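Local coordinates for protein glutathione S-transferase (Natrialba magadii ATCC 43099, PDB 6GZF) that probably transfers glutathione as a Xi-class glutathione transferase of a haloalkaliphilic archaeon, a class linked to glutathionyl-hydroquinone reductase activity, at residues V111-A124 with V132-I145. Sequence-based numbering, arbitrary orientation.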
loop_
_atom_site.group_PDB
_atom_site.type_symbol
_atom_site.label_atom_id
_atom_site.label_comp_id
_atom_site.label_asym_id
_atom_site.label_seq_id
_atom_site.Cartn_x
_atom_site.Cartn_y
_atom_site.Cartn_z
ATOM N N VAL A 111 -13.391 -28.908 -21.026
ATOM C CA VAL A 111 -13.283 -29.282 -22.432
ATOM C C VAL A 111 -12.263 -30.394 -22.674
ATOM O O VAL A 111 -12.620 -31.472 -23.148
ATOM C CB VAL A 111 -12.921 -28.065 -23.304
ATOM C CG1 VAL A 111 -12.772 -28.482 -24.755
ATOM C CG2 VAL A 111 -13.989 -26.991 -23.170
ATOM N N HIS A 112 -10.998 -30.139 -22.350
ATOM C CA HIS A 112 -9.941 -31.106 -22.641
ATOM C C HIS A 112 -9.197 -31.589 -21.399
ATOM O O HIS A 112 -8.235 -32.350 -21.510
ATOM C CB HIS A 112 -8.943 -30.510 -23.636
ATOM C CG HIS A 112 -9.508 -30.304 -25.006
ATOM N ND1 HIS A 112 -10.057 -31.330 -25.746
ATOM C CD2 HIS A 112 -9.611 -29.191 -25.771
ATOM C CE1 HIS A 112 -10.474 -30.856 -26.908
ATOM N NE2 HIS A 112 -10.217 -29.563 -26.947
ATOM N N ASP A 113 -9.648 -31.147 -20.227
ATOM C CA ASP A 113 -9.054 -31.547 -18.951
ATOM C C ASP A 113 -7.549 -31.287 -18.931
ATOM O O ASP A 113 -6.753 -32.177 -18.627
ATOM C CB ASP A 113 -9.344 -33.025 -18.664
ATOM C CG ASP A 113 -9.005 -33.422 -17.239
ATOM O OD1 ASP A 113 -8.995 -32.537 -16.359
ATOM O OD2 ASP A 113 -8.744 -34.621 -17.001
ATOM N N VAL A 114 -7.161 -30.063 -19.267
ATOM C CA VAL A 114 -5.751 -29.700 -19.320
ATOM C C VAL A 114 -5.239 -29.248 -17.956
ATOM O O VAL A 114 -6.006 -28.769 -17.121
ATOM C CB VAL A 114 -5.494 -28.587 -20.355
ATOM C CG1 VAL A 114 -5.877 -29.062 -21.747
ATOM C CG2 VAL A 114 -6.265 -27.330 -19.989
ATOM N N ASP A 115 -3.939 -29.411 -17.736
ATOM C CA ASP A 115 -3.311 -28.968 -16.500
ATOM C C ASP A 115 -3.178 -27.450 -16.481
ATOM O O ASP A 115 -3.423 -26.807 -15.461
ATOM C CB ASP A 115 -1.938 -29.618 -16.328
ATOM C CG ASP A 115 -2.016 -31.127 -16.216
ATOM O OD1 ASP A 115 -2.930 -31.627 -15.526
ATOM O OD2 ASP A 115 -1.162 -31.812 -16.817
ATOM N N TYR A 116 -2.799 -26.882 -17.621
ATOM C CA TYR A 116 -2.547 -25.451 -17.711
ATOM C C TYR A 116 -3.284 -24.820 -18.888
ATOM O O TYR A 116 -3.617 -25.494 -19.862
ATOM C CB TYR A 116 -1.046 -25.189 -17.826
ATOM C CG TYR A 116 -0.230 -25.946 -16.805
ATOM C CD1 TYR A 116 -0.174 -25.523 -15.486
ATOM C CD2 TYR A 116 0.480 -27.086 -17.158
ATOM C CE1 TYR A 116 0.563 -26.211 -14.544
ATOM C CE2 TYR A 116 1.224 -27.782 -16.223
ATOM C CZ TYR A 116 1.262 -27.338 -14.918
ATOM O OH TYR A 116 2.000 -28.025 -13.982
ATOM N N LEU A 117 -3.528 -23.516 -18.788
ATOM C CA LEU A 117 -4.264 -22.786 -19.814
ATOM C C LEU A 117 -3.470 -22.675 -21.111
ATOM O O LEU A 117 -4.047 -22.522 -22.189
ATOM C CB LEU A 117 -4.632 -21.389 -19.308
ATOM C CG LEU A 117 -5.757 -20.660 -20.044
ATOM C CD1 LEU A 117 -7.105 -21.281 -19.716
ATOM C CD2 LEU A 117 -5.749 -19.175 -19.706
ATOM N N ARG A 118 -2.148 -22.754 -21.005
ATOM C CA ARG A 118 -1.281 -22.621 -22.170
ATOM C C ARG A 118 -1.453 -23.790 -23.136
ATOM O O ARG A 118 -1.202 -23.657 -24.332
ATOM C CB ARG A 118 0.182 -22.495 -21.740
ATOM C CG ARG A 118 0.661 -23.557 -20.763
ATOM C CD ARG A 118 2.034 -23.193 -20.216
ATOM N NE ARG A 118 2.595 -24.223 -19.347
ATOM C CZ ARG A 118 3.388 -25.205 -19.764
ATOM N NH1 ARG A 118 3.715 -25.295 -21.047
ATOM N NH2 ARG A 118 3.855 -26.095 -18.900
ATOM N N GLU A 119 -1.890 -24.931 -22.612
ATOM C CA GLU A 119 -2.165 -26.098 -23.443
ATOM C C GLU A 119 -3.338 -25.829 -24.380
ATOM O O GLU A 119 -3.354 -26.290 -25.522
ATOM C CB GLU A 119 -2.457 -27.324 -22.575
ATOM C CG GLU A 119 -1.295 -27.765 -21.703
ATOM C CD GLU A 119 -1.664 -28.913 -20.783
ATOM O OE1 GLU A 119 -2.015 -29.997 -21.295
ATOM O OE2 GLU A 119 -1.605 -28.729 -19.549
ATOM N N LEU A 120 -4.317 -25.078 -23.887
ATOM C CA LEU A 120 -5.508 -24.751 -24.662
ATOM C C LEU A 120 -5.179 -23.833 -25.837
ATOM O O LEU A 120 -5.710 -24.006 -26.935
ATOM C CB LEU A 120 -6.562 -24.104 -23.764
ATOM C CG LEU A 120 -7.339 -25.072 -22.872
ATOM C CD1 LEU A 120 -8.023 -24.326 -21.743
ATOM C CD2 LEU A 120 -8.351 -25.855 -23.694
ATOM N N TYR A 121 -4.308 -22.858 -25.595
ATOM C CA TYR A 121 -3.839 -21.964 -26.651
ATOM C C TYR A 121 -3.128 -22.743 -27.752
ATOM O O TYR A 121 -3.418 -22.570 -28.937
ATOM C CB TYR A 121 -2.896 -20.900 -26.083
ATOM C CG TYR A 121 -3.585 -19.741 -25.395
ATOM C CD1 TYR A 121 -4.146 -19.887 -24.134
ATOM C CD2 TYR A 121 -3.657 -18.494 -26.005
ATOM C CE1 TYR A 121 -4.772 -18.826 -23.503
ATOM C CE2 TYR A 121 -4.279 -17.427 -25.382
ATOM C CZ TYR A 121 -4.833 -17.598 -24.132
ATOM O OH TYR A 121 -5.450 -16.539 -23.510
ATOM N N VAL A 122 -2.194 -23.599 -27.345
ATOM C CA VAL A 122 -1.397 -24.395 -28.275
ATOM C C VAL A 122 -2.274 -25.278 -29.161
ATOM O O VAL A 122 -2.010 -25.429 -30.354
ATOM C CB VAL A 122 -0.375 -25.275 -27.519
ATOM C CG1 VAL A 122 0.310 -26.250 -28.466
ATOM C CG2 VAL A 122 0.656 -24.406 -26.818
ATOM N N ARG A 123 -3.324 -25.852 -28.581
ATOM C CA ARG A 123 -4.258 -26.659 -29.357
ATOM C C ARG A 123 -4.983 -25.807 -30.396
ATOM O O ARG A 123 -5.235 -26.255 -31.514
ATOM C CB ARG A 123 -5.274 -27.346 -28.443
ATOM C CG ARG A 123 -6.283 -28.201 -29.194
ATOM C CD ARG A 123 -7.330 -28.789 -28.268
ATOM N NE ARG A 123 -7.063 -30.189 -27.945
ATOM C CZ ARG A 123 -6.322 -30.594 -26.919
ATOM N NH1 ARG A 123 -5.768 -29.707 -26.105
ATOM N NH2 ARG A 123 -6.138 -31.890 -26.705
ATOM N N ALA A 124 -5.308 -24.573 -30.020
ATOM C CA ALA A 124 -6.034 -23.668 -30.903
ATOM C C ALA A 124 -5.116 -23.044 -31.950
ATOM O O ALA A 124 -5.530 -22.799 -33.082
ATOM C CB ALA A 124 -6.722 -22.583 -30.090
ATOM N N VAL A 132 -0.569 -15.930 -22.311
ATOM C CA VAL A 132 -1.637 -16.820 -21.869
ATOM C C VAL A 132 -2.438 -16.137 -20.767
ATOM O O VAL A 132 -2.029 -16.125 -19.607
ATOM C CB VAL A 132 -1.086 -18.167 -21.362
ATOM C CG1 VAL A 132 -2.227 -19.088 -20.949
ATOM C CG2 VAL A 132 -0.235 -18.823 -22.435
ATOM N N THR A 133 -3.583 -15.568 -21.136
ATOM C CA THR A 133 -4.392 -14.768 -20.221
ATOM C C THR A 133 -5.861 -15.180 -20.218
ATOM O O THR A 133 -6.294 -15.994 -21.032
ATOM C CB THR A 133 -4.325 -13.268 -20.578
ATOM O OG1 THR A 133 -4.834 -13.069 -21.904
ATOM C CG2 THR A 133 -2.897 -12.754 -20.502
ATOM N N VAL A 134 -6.621 -14.579 -19.307
ATOM C CA VAL A 134 -8.063 -14.757 -19.225
ATOM C C VAL A 134 -8.717 -13.399 -19.482
ATOM O O VAL A 134 -8.108 -12.363 -19.213
ATOM C CB VAL A 134 -8.493 -15.315 -17.849
ATOM C CG1 VAL A 134 -8.088 -16.776 -17.715
ATOM C CG2 VAL A 134 -7.902 -14.482 -16.723
ATOM N N PRO A 135 -9.955 -13.390 -20.003
ATOM C CA PRO A 135 -10.821 -14.530 -20.324
ATOM C C PRO A 135 -10.546 -15.145 -21.691
ATOM O O PRO A 135 -9.863 -14.546 -22.522
ATOM C CB PRO A 135 -12.217 -13.911 -20.291
ATOM C CG PRO A 135 -11.991 -12.526 -20.790
ATOM C CD PRO A 135 -10.633 -12.108 -20.267
ATOM N N VAL A 136 -11.079 -16.344 -21.906
ATOM C CA VAL A 136 -10.989 -17.019 -23.194
ATOM C C VAL A 136 -12.331 -17.647 -23.552
ATOM O O VAL A 136 -12.809 -18.542 -22.855
ATOM C CB VAL A 136 -9.902 -18.117 -23.196
ATOM C CG1 VAL A 136 -10.012 -18.976 -24.450
ATOM C CG2 VAL A 136 -8.514 -17.505 -23.083
ATOM N N LEU A 137 -12.942 -17.171 -24.632
ATOM C CA LEU A 137 -14.177 -17.768 -25.119
ATOM C C LEU A 137 -13.845 -18.913 -26.067
ATOM O O LEU A 137 -13.189 -18.714 -27.090
ATOM C CB LEU A 137 -15.057 -16.729 -25.816
ATOM C CG LEU A 137 -16.415 -17.245 -26.298
ATOM C CD1 LEU A 137 -17.270 -17.683 -25.115
ATOM C CD2 LEU A 137 -17.136 -16.192 -27.125
ATOM N N TRP A 138 -14.296 -20.113 -25.719
ATOM C CA TRP A 138 -13.925 -21.311 -26.463
ATOM C C TRP A 138 -15.110 -21.934 -27.192
ATOM O O TRP A 138 -16.190 -22.089 -26.624
ATOM C CB TRP A 138 -13.297 -22.339 -25.518
ATOM C CG TRP A 138 -12.708 -23.525 -26.217
ATOM C CD1 TRP A 138 -13.372 -24.638 -26.642
ATOM C CD2 TRP A 138 -11.333 -23.720 -26.566
ATOM N NE1 TRP A 138 -12.497 -25.513 -27.238
ATOM C CE2 TRP A 138 -11.238 -24.973 -27.204
ATOM C CE3 TRP A 138 -10.173 -22.956 -26.404
ATOM C CZ2 TRP A 138 -10.031 -25.480 -27.678
ATOM C CZ3 TRP A 138 -8.975 -23.462 -26.875
ATOM C CH2 TRP A 138 -8.913 -24.710 -27.504
ATOM N N ASP A 139 -14.897 -22.292 -28.455
ATOM C CA ASP A 139 -15.906 -22.994 -29.239
ATOM C C ASP A 139 -15.650 -24.497 -29.209
ATOM O O ASP A 139 -14.560 -24.954 -29.545
ATOM C CB ASP A 139 -15.916 -22.492 -30.683
ATOM C CG ASP A 139 -16.930 -23.215 -31.544
ATOM O OD1 ASP A 139 -18.012 -23.556 -31.026
ATOM O OD2 ASP A 139 -16.647 -23.440 -32.739
ATOM N N THR A 140 -16.659 -25.262 -28.807
ATOM C CA THR A 140 -16.515 -26.708 -28.681
ATOM C C THR A 140 -16.727 -27.429 -30.009
ATOM O O THR A 140 -16.408 -28.613 -30.137
ATOM C CB THR A 140 -17.497 -27.279 -27.641
ATOM O OG1 THR A 140 -18.816 -26.784 -27.903
ATOM C CG2 THR A 140 -17.081 -26.866 -26.237
ATOM N N GLU A 141 -17.260 -26.719 -30.997
ATOM C CA GLU A 141 -17.521 -27.321 -32.301
ATOM C C GLU A 141 -16.281 -27.282 -33.191
ATOM O O GLU A 141 -15.865 -28.307 -33.730
ATOM C CB GLU A 141 -18.690 -26.620 -32.994
ATOM C CG GLU A 141 -19.182 -27.333 -34.242
ATOM C CD GLU A 141 -20.447 -28.136 -33.995
ATOM O OE1 GLU A 141 -21.392 -27.589 -33.387
ATOM O OE2 GLU A 141 -20.495 -29.316 -34.403
ATOM N N GLU A 142 -15.691 -26.099 -33.339
ATOM C CA GLU A 142 -14.469 -25.952 -34.125
ATOM C C GLU A 142 -13.237 -26.268 -33.285
ATOM O O GLU A 142 -12.127 -26.362 -33.811
ATOM C CB GLU A 142 -14.357 -24.540 -34.704
ATOM C CG GLU A 142 -14.795 -24.425 -36.154
ATOM C CD GLU A 142 -14.272 -23.167 -36.821
ATOM O OE1 GLU A 142 -13.091 -22.823 -36.598
ATOM O OE2 GLU A 142 -15.040 -22.523 -37.567
ATOM N N ASP A 143 -13.449 -26.427 -31.980
ATOM C CA ASP A 143 -12.384 -26.767 -31.036
ATOM C C ASP A 143 -11.234 -25.765 -31.102
ATOM O O ASP A 143 -10.095 -26.131 -31.389
ATOM C CB ASP A 143 -11.870 -28.186 -31.298
ATOM C CG ASP A 143 -11.037 -28.725 -30.151
ATOM O OD1 ASP A 143 -11.362 -28.417 -28.984
ATOM O OD2 ASP A 143 -10.062 -29.459 -30.416
ATOM N N THR A 144 -11.544 -24.499 -30.834
ATOM C CA THR A 144 -10.547 -23.435 -30.898
ATOM C C THR A 144 -10.996 -22.194 -30.128
ATOM O O THR A 144 -12.135 -22.117 -29.666
ATOM C CB THR A 144 -10.245 -23.035 -32.355
ATOM O OG1 THR A 144 -9.166 -22.092 -32.384
ATOM C CG2 THR A 144 -11.475 -22.418 -33.005
ATOM N N ILE A 145 -10.094 -21.227 -29.996
ATOM C CA ILE A 145 -10.405 -19.977 -29.309
ATOM C C ILE A 145 -11.158 -19.014 -30.219
ATOM O O ILE A 145 -10.645 -18.606 -31.261
ATOM C CB ILE A 145 -9.132 -19.273 -28.798
ATOM C CG1 ILE A 145 -8.336 -20.195 -27.873
ATOM C CG2 ILE A 145 -9.492 -17.982 -28.081
ATOM C CD1 ILE A 145 -7.016 -19.608 -27.417
#
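Tyr121 reaches across to Thr133 because its CG stands anti to its own carbonyl carbon (chi1 -79°), while Trp138, with CG trans to the backbone N, swings its indole from strand 136-139 onto helix 117-124. The phenol OH of Tyr121 donates to Thr133 O at 2.7 Å, tilted 22° from the carbonyl plane. Val132 CA lies over one face of this ring, and Ile145 CD1 over the other, 4.0 Å from the centroid. With an alanine at this site, Thr133 O would probably lose its phenol donor and a gap would open between Val132 and Ile145. Trp138 takes Leu120 CD2 over its six-membered ring, 4.1 Å from the centroid, and Ala124 CB packs 4.0 Å from its CH2. Farther along, His112 NE2 donates to the syn lone pair of Asp143 OD1 at 2.6 Å, with ring and carboxylate planes 67° apart. Arg123 lays its guanidinium over the His112 ring, and its NE makes a long salt bridge to Asp143 OD2 (4.0 Å). In this thioredoxin-like domain, the tyrosine bond holds backbone just before the cis peptide bond to Pro135, among residues 132-134, predicted to bind glutathione; at the other end, Asp143 would probably favour a protonated His112, which the stacked guanidinium opposes.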